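PDB 1TZ7: 4-alpha-glucanotransferase from Aquifex aeolicus, which is an amylomaltase, or disproportionating enzyme, belonging to the 4-alpha-glucanotransferase family and built around a parallel eight-stranded beta/alpha barrel. Local coordinates for residues E45-F58 against Y487-G499. Numbering follows the deposited sequence.
Sequences EAYRFLDFLKECGF and YTQKKEFIKKLLG
Y487 presents its ring edge to the face of F52 in a T-shaped stack, the ring centroids 5.1 Å apart and the planes at 86°. Its CD2 sits over the centre of the F52 ring, while SG of C56 covers the opposite face nearer the rim. F52 reaches this place with CG anti to its backbone N (chi1 170°), and its CE2 also packs on CB of K491. Beyond the stack, the Y487 hydroxyl O rests against the backbone of F49, OH to F49 CA 3.2 Å, and donates to a water, OH to water O 2.6 Å; the same water donates to both the carbonyl O and OE1 of E45, tying the tyrosine to the helix indirectly. Packing is close again at the C-terminal end of that helix, where C56 SG meets I494 CG2 at 3.4 Å. There G57, with positive phi, closes a Schellman motif, and F58 follows: L498 CD1 stands 3.7 Å from the centroid of the F58 ring, almost on its normal, a CH-pi contact. I494 CG1 touches CZ of the same ring. The solvent side is looser and polar. K491 NZ reaches E55 OE1 at 2.8 Å from above the carboxylate plane, and E492 extends this salt-bridge network, while the extended aliphatic chain of K495 runs past the carbonyls of E55 and C56. On the inner side F52, F58 and L498 reach strand 23-27. The axes of segments 45-56 and 491-499 cross at -45°, the C-terminal helix packing across the outside of helix 44-56, which links strands 23-27 and 60-62 in a beta-alpha-beta crossover of the beta/alpha barrel.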
loop_
_atom_site.group_PDB
_atom_site.type_symbol
_atom_site.label_atom_id
_atom_site.label_comp_id
_atom_site.label_asym_id
_atom_site.label_seq_id
_atom_site.Cartn_x
_atom_site.Cartn_y
_atom_site.Cartn_z
ATOM N N GLU A 45 8.452 -13.298 -12.036
ATOM C CA GLU A 45 7.000 -13.474 -11.935
ATOM C C GLU A 45 6.256 -12.144 -11.965
ATOM O O GLU A 45 5.095 -12.086 -12.369
ATOM C CB GLU A 45 6.642 -14.240 -10.661
ATOM C CG GLU A 45 7.046 -15.703 -10.690
ATOM C CD GLU A 45 6.514 -16.428 -11.906
ATOM O OE1 GLU A 45 5.356 -16.163 -12.300
ATOM O OE2 GLU A 45 7.249 -17.261 -12.473
ATOM N N ALA A 46 6.921 -11.082 -11.525
ATOM C CA ALA A 46 6.393 -9.734 -11.681
ATOM C C ALA A 46 6.298 -9.364 -13.161
ATOM O O ALA A 46 5.307 -8.787 -13.599
ATOM C CB ALA A 46 7.265 -8.737 -10.942
ATOM N N TYR A 47 7.332 -9.711 -13.923
ATOM C CA TYR A 47 7.362 -9.429 -15.361
ATOM C C TYR A 47 6.344 -10.277 -16.119
ATOM O O TYR A 47 5.711 -9.802 -17.055
ATOM C CB TYR A 47 8.765 -9.667 -15.917
ATOM C CG TYR A 47 9.752 -8.622 -15.480
ATOM C CD1 TYR A 47 9.948 -7.468 -16.228
ATOM C CD2 TYR A 47 10.483 -8.776 -14.308
ATOM C CE1 TYR A 47 10.855 -6.498 -15.823
ATOM C CE2 TYR A 47 11.392 -7.814 -13.893
ATOM C CZ TYR A 47 11.573 -6.682 -14.650
ATOM O OH TYR A 47 12.468 -5.732 -14.241
ATOM N N ARG A 48 6.186 -11.532 -15.702
ATOM C CA ARG A 48 5.186 -12.422 -16.293
ATOM C C ARG A 48 3.776 -11.885 -16.064
ATOM O O ARG A 48 2.909 -12.023 -16.920
ATOM C CB ARG A 48 5.310 -13.828 -15.702
ATOM C CG ARG A 48 4.298 -14.842 -16.263
ATOM C CD ARG A 48 4.906 -15.874 -17.214
ATOM N NE ARG A 48 5.934 -16.690 -16.562
ATOM C CZ ARG A 48 5.684 -17.668 -15.688
ATOM N NH1 ARG A 48 4.431 -17.969 -15.350
ATOM N NH2 ARG A 48 6.690 -18.348 -15.153
ATOM N N PHE A 49 3.557 -11.276 -14.902
ATOM C CA PHE A 49 2.258 -10.719 -14.565
ATOM C C PHE A 49 1.969 -9.472 -15.397
ATOM O O PHE A 49 0.856 -9.280 -15.859
ATOM C CB PHE A 49 2.185 -10.380 -13.075
ATOM C CG PHE A 49 0.931 -9.652 -12.684
ATOM C CD1 PHE A 49 -0.301 -10.288 -12.740
ATOM C CD2 PHE A 49 0.979 -8.322 -12.270
ATOM C CE1 PHE A 49 -1.463 -9.617 -12.387
ATOM C CE2 PHE A 49 -0.191 -7.643 -11.913
ATOM C CZ PHE A 49 -1.403 -8.287 -11.972
ATOM N N LEU A 50 2.984 -8.629 -15.583
ATOM C CA LEU A 50 2.860 -7.468 -16.464
ATOM C C LEU A 50 2.567 -7.893 -17.911
ATOM O O LEU A 50 1.777 -7.255 -18.594
ATOM C CB LEU A 50 4.133 -6.613 -16.411
ATOM C CG LEU A 50 4.374 -5.841 -15.103
ATOM C CD1 LEU A 50 5.670 -5.049 -15.187
ATOM C CD2 LEU A 50 3.203 -4.914 -14.781
ATOM N N ASP A 51 3.207 -8.982 -18.361
ATOM C CA ASP A 51 2.945 -9.543 -19.702
ATOM C C ASP A 51 1.498 -9.972 -19.828
ATOM O O ASP A 51 0.892 -9.811 -20.866
ATOM C CB ASP A 51 3.846 -10.758 -19.974
ATOM C CG ASP A 51 5.278 -10.377 -20.255
ATOM O OD1 ASP A 51 5.550 -9.186 -20.506
ATOM O OD2 ASP A 51 6.206 -11.212 -20.252
ATOM N N PHE A 52 0.959 -10.535 -18.749
ATOM C CA PHE A 52 -0.435 -10.969 -18.707
ATOM C C PHE A 52 -1.399 -9.753 -18.757
ATOM O O PHE A 52 -2.385 -9.768 -19.495
ATOM C CB PHE A 52 -0.677 -11.809 -17.441
ATOM C CG PHE A 52 -2.127 -12.107 -17.167
ATOM C CD1 PHE A 52 -2.811 -11.423 -16.168
ATOM C CD2 PHE A 52 -2.798 -13.082 -17.887
ATOM C CE1 PHE A 52 -4.142 -11.699 -15.905
ATOM C CE2 PHE A 52 -4.133 -13.362 -17.625
ATOM C CZ PHE A 52 -4.803 -12.665 -16.633
ATOM N N LEU A 53 -1.095 -8.717 -17.974
ATOM C CA LEU A 53 -1.824 -7.431 -18.051
ATOM C C LEU A 53 -1.896 -6.960 -19.500
ATOM O O LEU A 53 -2.968 -6.706 -20.029
ATOM C CB LEU A 53 -1.109 -6.348 -17.217
ATOM C CG LEU A 53 -1.369 -6.238 -15.703
ATOM C CD1 LEU A 53 -2.688 -5.575 -15.413
ATOM C CD2 LEU A 53 -1.319 -7.534 -15.073
ATOM N N LYS A 54 -0.732 -6.842 -20.125
ATOM C CA LYS A 54 -0.622 -6.312 -21.481
ATOM C C LYS A 54 -1.421 -7.154 -22.475
ATOM O O LYS A 54 -2.176 -6.617 -23.286
ATOM C CB LYS A 54 0.852 -6.257 -21.903
ATOM C CG LYS A 54 1.094 -5.655 -23.304
ATOM C CD LYS A 54 0.459 -4.276 -23.443
ATOM C CE LYS A 54 0.991 -3.539 -24.657
ATOM N NZ LYS A 54 0.589 -4.203 -25.920
ATOM N N GLU A 55 -1.251 -8.472 -22.407
ATOM C CA GLU A 55 -1.905 -9.384 -23.351
ATOM C C GLU A 55 -3.432 -9.287 -23.246
ATOM O O GLU A 55 -4.134 -9.352 -24.251
ATOM C CB GLU A 55 -1.452 -10.838 -23.103
ATOM C CG GLU A 55 -0.973 -11.562 -24.357
ATOM C CD GLU A 55 -2.115 -11.963 -25.278
ATOM O OE1 GLU A 55 -3.275 -11.955 -24.832
ATOM O OE2 GLU A 55 -1.852 -12.287 -26.445
ATOM N N CYS A 56 -3.930 -9.128 -22.019
ATOM C CA CYS A 56 -5.373 -9.037 -21.765
ATOM C C CYS A 56 -5.946 -7.683 -22.197
ATOM O O CYS A 56 -7.118 -7.584 -22.540
ATOM C CB CYS A 56 -5.666 -9.254 -20.271
ATOM S SG CYS A 56 -5.417 -10.952 -19.692
ATOM N N GLY A 57 -5.108 -6.643 -22.162
ATOM C CA GLY A 57 -5.544 -5.284 -22.476
ATOM C C GLY A 57 -5.735 -4.405 -21.233
ATOM O O GLY A 57 -6.289 -3.305 -21.321
ATOM N N PHE A 58 -5.282 -4.891 -20.081
ATOM C CA PHE A 58 -5.306 -4.093 -18.852
ATOM C C PHE A 58 -4.333 -2.931 -18.963
ATOM O O PHE A 58 -3.304 -3.038 -19.633
ATOM C CB PHE A 58 -4.918 -4.948 -17.642
ATOM C CG PHE A 58 -5.998 -5.890 -17.182
ATOM C CD1 PHE A 58 -7.118 -5.411 -16.513
ATOM C CD2 PHE A 58 -5.882 -7.255 -17.393
ATOM C CE1 PHE A 58 -8.112 -6.279 -16.075
ATOM C CE2 PHE A 58 -6.875 -8.129 -16.957
ATOM C CZ PHE A 58 -7.990 -7.634 -16.296
ATOM N N TYR A 487 -2.607 -18.475 -13.483
ATOM C CA TYR A 487 -3.637 -17.458 -13.692
ATOM C C TYR A 487 -3.757 -17.024 -15.161
ATOM O O TYR A 487 -4.718 -16.353 -15.526
ATOM C CB TYR A 487 -3.355 -16.225 -12.817
ATOM C CG TYR A 487 -2.025 -15.565 -13.100
ATOM C CD1 TYR A 487 -0.884 -15.938 -12.405
ATOM C CD2 TYR A 487 -1.910 -14.571 -14.066
ATOM C CE1 TYR A 487 0.340 -15.341 -12.657
ATOM C CE2 TYR A 487 -0.688 -13.966 -14.329
ATOM C CZ TYR A 487 0.436 -14.359 -13.617
ATOM O OH TYR A 487 1.657 -13.768 -13.864
ATOM N N THR A 488 -2.782 -17.403 -15.993
ATOM C CA THR A 488 -2.778 -16.976 -17.411
ATOM C C THR A 488 -3.792 -17.759 -18.253
ATOM O O THR A 488 -4.076 -17.386 -19.391
ATOM C CB THR A 488 -1.357 -17.111 -18.037
ATOM O OG1 THR A 488 -0.964 -18.487 -18.085
ATOM C CG2 THR A 488 -0.295 -16.443 -17.169
ATOM N N GLN A 489 -4.333 -18.842 -17.691
ATOM C CA GLN A 489 -5.433 -19.576 -18.334
ATOM C C GLN A 489 -6.700 -18.711 -18.417
ATOM O O GLN A 489 -7.577 -18.961 -19.240
ATOM C CB GLN A 489 -5.744 -20.869 -17.562
ATOM C CG GLN A 489 -4.588 -21.865 -17.501
ATOM C CD GLN A 489 -4.014 -22.183 -18.868
ATOM O OE1 GLN A 489 -4.728 -22.656 -19.752
ATOM N NE2 GLN A 489 -2.721 -21.924 -19.046
ATOM N N LYS A 490 -6.778 -17.693 -17.559
ATOM C CA LYS A 490 -7.936 -16.800 -17.520
ATOM C C LYS A 490 -7.890 -15.730 -18.629
ATOM O O LYS A 490 -8.779 -14.897 -18.717
ATOM C CB LYS A 490 -8.024 -16.108 -16.151
ATOM C CG LYS A 490 -8.131 -17.067 -14.963
ATOM C CD LYS A 490 -9.490 -17.742 -14.913
ATOM C CE LYS A 490 -9.620 -18.630 -13.689
ATOM N NZ LYS A 490 -10.544 -19.764 -13.925
ATOM N N LYS A 491 -6.854 -15.766 -19.469
ATOM C CA LYS A 491 -6.532 -14.620 -20.318
ATOM C C LYS A 491 -7.566 -14.409 -21.434
ATOM O O LYS A 491 -7.960 -13.283 -21.705
ATOM C CB LYS A 491 -5.092 -14.736 -20.890
ATOM C CG LYS A 491 -4.973 -15.423 -22.256
ATOM C CD LYS A 491 -4.742 -14.402 -23.380
ATOM C CE LYS A 491 -4.239 -15.075 -24.655
ATOM N NZ LYS A 491 -4.478 -14.236 -25.862
ATOM N N GLU A 492 -8.012 -15.493 -22.062
ATOM C CA GLU A 492 -8.951 -15.388 -23.189
ATOM C C GLU A 492 -10.321 -14.912 -22.706
ATOM O O GLU A 492 -10.995 -14.139 -23.382
ATOM C CB GLU A 492 -9.088 -16.735 -23.908
ATOM C CG GLU A 492 -9.181 -16.616 -25.423
ATOM C CD GLU A 492 -7.917 -16.040 -26.042
ATOM O OE1 GLU A 492 -7.943 -14.863 -26.472
ATOM O OE2 GLU A 492 -6.899 -16.762 -26.097
ATOM N N PHE A 493 -10.717 -15.377 -21.528
ATOM C CA PHE A 493 -11.993 -15.000 -20.942
ATOM C C PHE A 493 -12.009 -13.498 -20.589
ATOM O O PHE A 493 -12.915 -12.773 -20.987
ATOM C CB PHE A 493 -12.275 -15.865 -19.696
ATOM C CG PHE A 493 -13.184 -15.216 -18.692
ATOM C CD1 PHE A 493 -12.666 -14.661 -17.520
ATOM C CD2 PHE A 493 -14.558 -15.167 -18.905
ATOM C CE1 PHE A 493 -13.506 -14.060 -16.582
ATOM C CE2 PHE A 493 -15.399 -14.568 -17.970
ATOM C CZ PHE A 493 -14.866 -14.014 -16.807
ATOM N N ILE A 494 -10.998 -13.045 -19.860
ATOM C CA ILE A 494 -10.983 -11.667 -19.372
ATOM C C ILE A 494 -10.667 -10.667 -20.502
ATOM O O ILE A 494 -11.207 -9.571 -20.531
ATOM C CB ILE A 494 -9.979 -11.506 -18.196
ATOM C CG1 ILE A 494 -10.201 -10.165 -17.479
ATOM C CG2 ILE A 494 -8.551 -11.589 -18.693
ATOM C CD1 ILE A 494 -11.555 -10.040 -16.792
ATOM N N LYS A 495 -9.799 -11.063 -21.427
ATOM C CA LYS A 495 -9.496 -10.235 -22.604
ATOM C C LYS A 495 -10.768 -9.923 -23.380
ATOM O O LYS A 495 -11.019 -8.772 -23.740
ATOM C CB LYS A 495 -8.486 -10.942 -23.517
ATOM C CG LYS A 495 -8.056 -10.119 -24.736
ATOM C CD LYS A 495 -7.011 -10.863 -25.574
ATOM C CE LYS A 495 -6.556 -10.032 -26.773
ATOM N NZ LYS A 495 -6.014 -10.881 -27.870
ATOM N N LYS A 496 -11.569 -10.956 -23.630
ATOM C CA LYS A 496 -12.847 -10.797 -24.320
ATOM C C LYS A 496 -13.740 -9.791 -23.593
ATOM O O LYS A 496 -14.353 -8.934 -24.214
ATOM C CB LYS A 496 -13.567 -12.147 -24.417
ATOM C CG LYS A 496 -14.760 -12.150 -25.364
ATOM C CD LYS A 496 -14.671 -13.296 -26.361
ATOM C CE LYS A 496 -15.794 -13.235 -27.373
ATOM N NZ LYS A 496 -15.518 -12.251 -28.458
ATOM N N LEU A 497 -13.805 -9.909 -22.275
ATOM C CA LEU A 497 -14.673 -9.049 -21.465
ATOM C C LEU A 497 -14.247 -7.587 -21.544
ATOM O O LEU A 497 -15.081 -6.705 -21.692
ATOM C CB LEU A 497 -14.663 -9.508 -20.004
ATOM C CG LEU A 497 -15.947 -10.155 -19.471
ATOM C CD1 LEU A 497 -16.487 -11.194 -20.428
ATOM C CD2 LEU A 497 -15.690 -10.766 -18.111
ATOM N N LEU A 498 -12.943 -7.338 -21.433
ATOM C CA LEU A 498 -12.419 -5.977 -21.508
ATOM C C LEU A 498 -12.799 -5.333 -22.840
ATOM O O LEU A 498 -13.171 -4.178 -22.881
ATOM C CB LEU A 498 -10.889 -5.969 -21.342
ATOM C CG LEU A 498 -10.329 -6.342 -19.962
ATOM C CD1 LEU A 498 -8.856 -5.987 -19.883
ATOM C CD2 LEU A 498 -11.102 -5.660 -18.836
ATOM N N GLY A 499 -12.698 -6.104 -23.926
ATOM C CA GLY A 499 -13.024 -5.608 -25.256
ATOM C C GLY A 499 -14.510 -5.331 -25.424
ATOM O O GLY A 499 -14.892 -4.342 -26.031
HETATM O O HOH W 1 3.545 -14.275 -12.116
#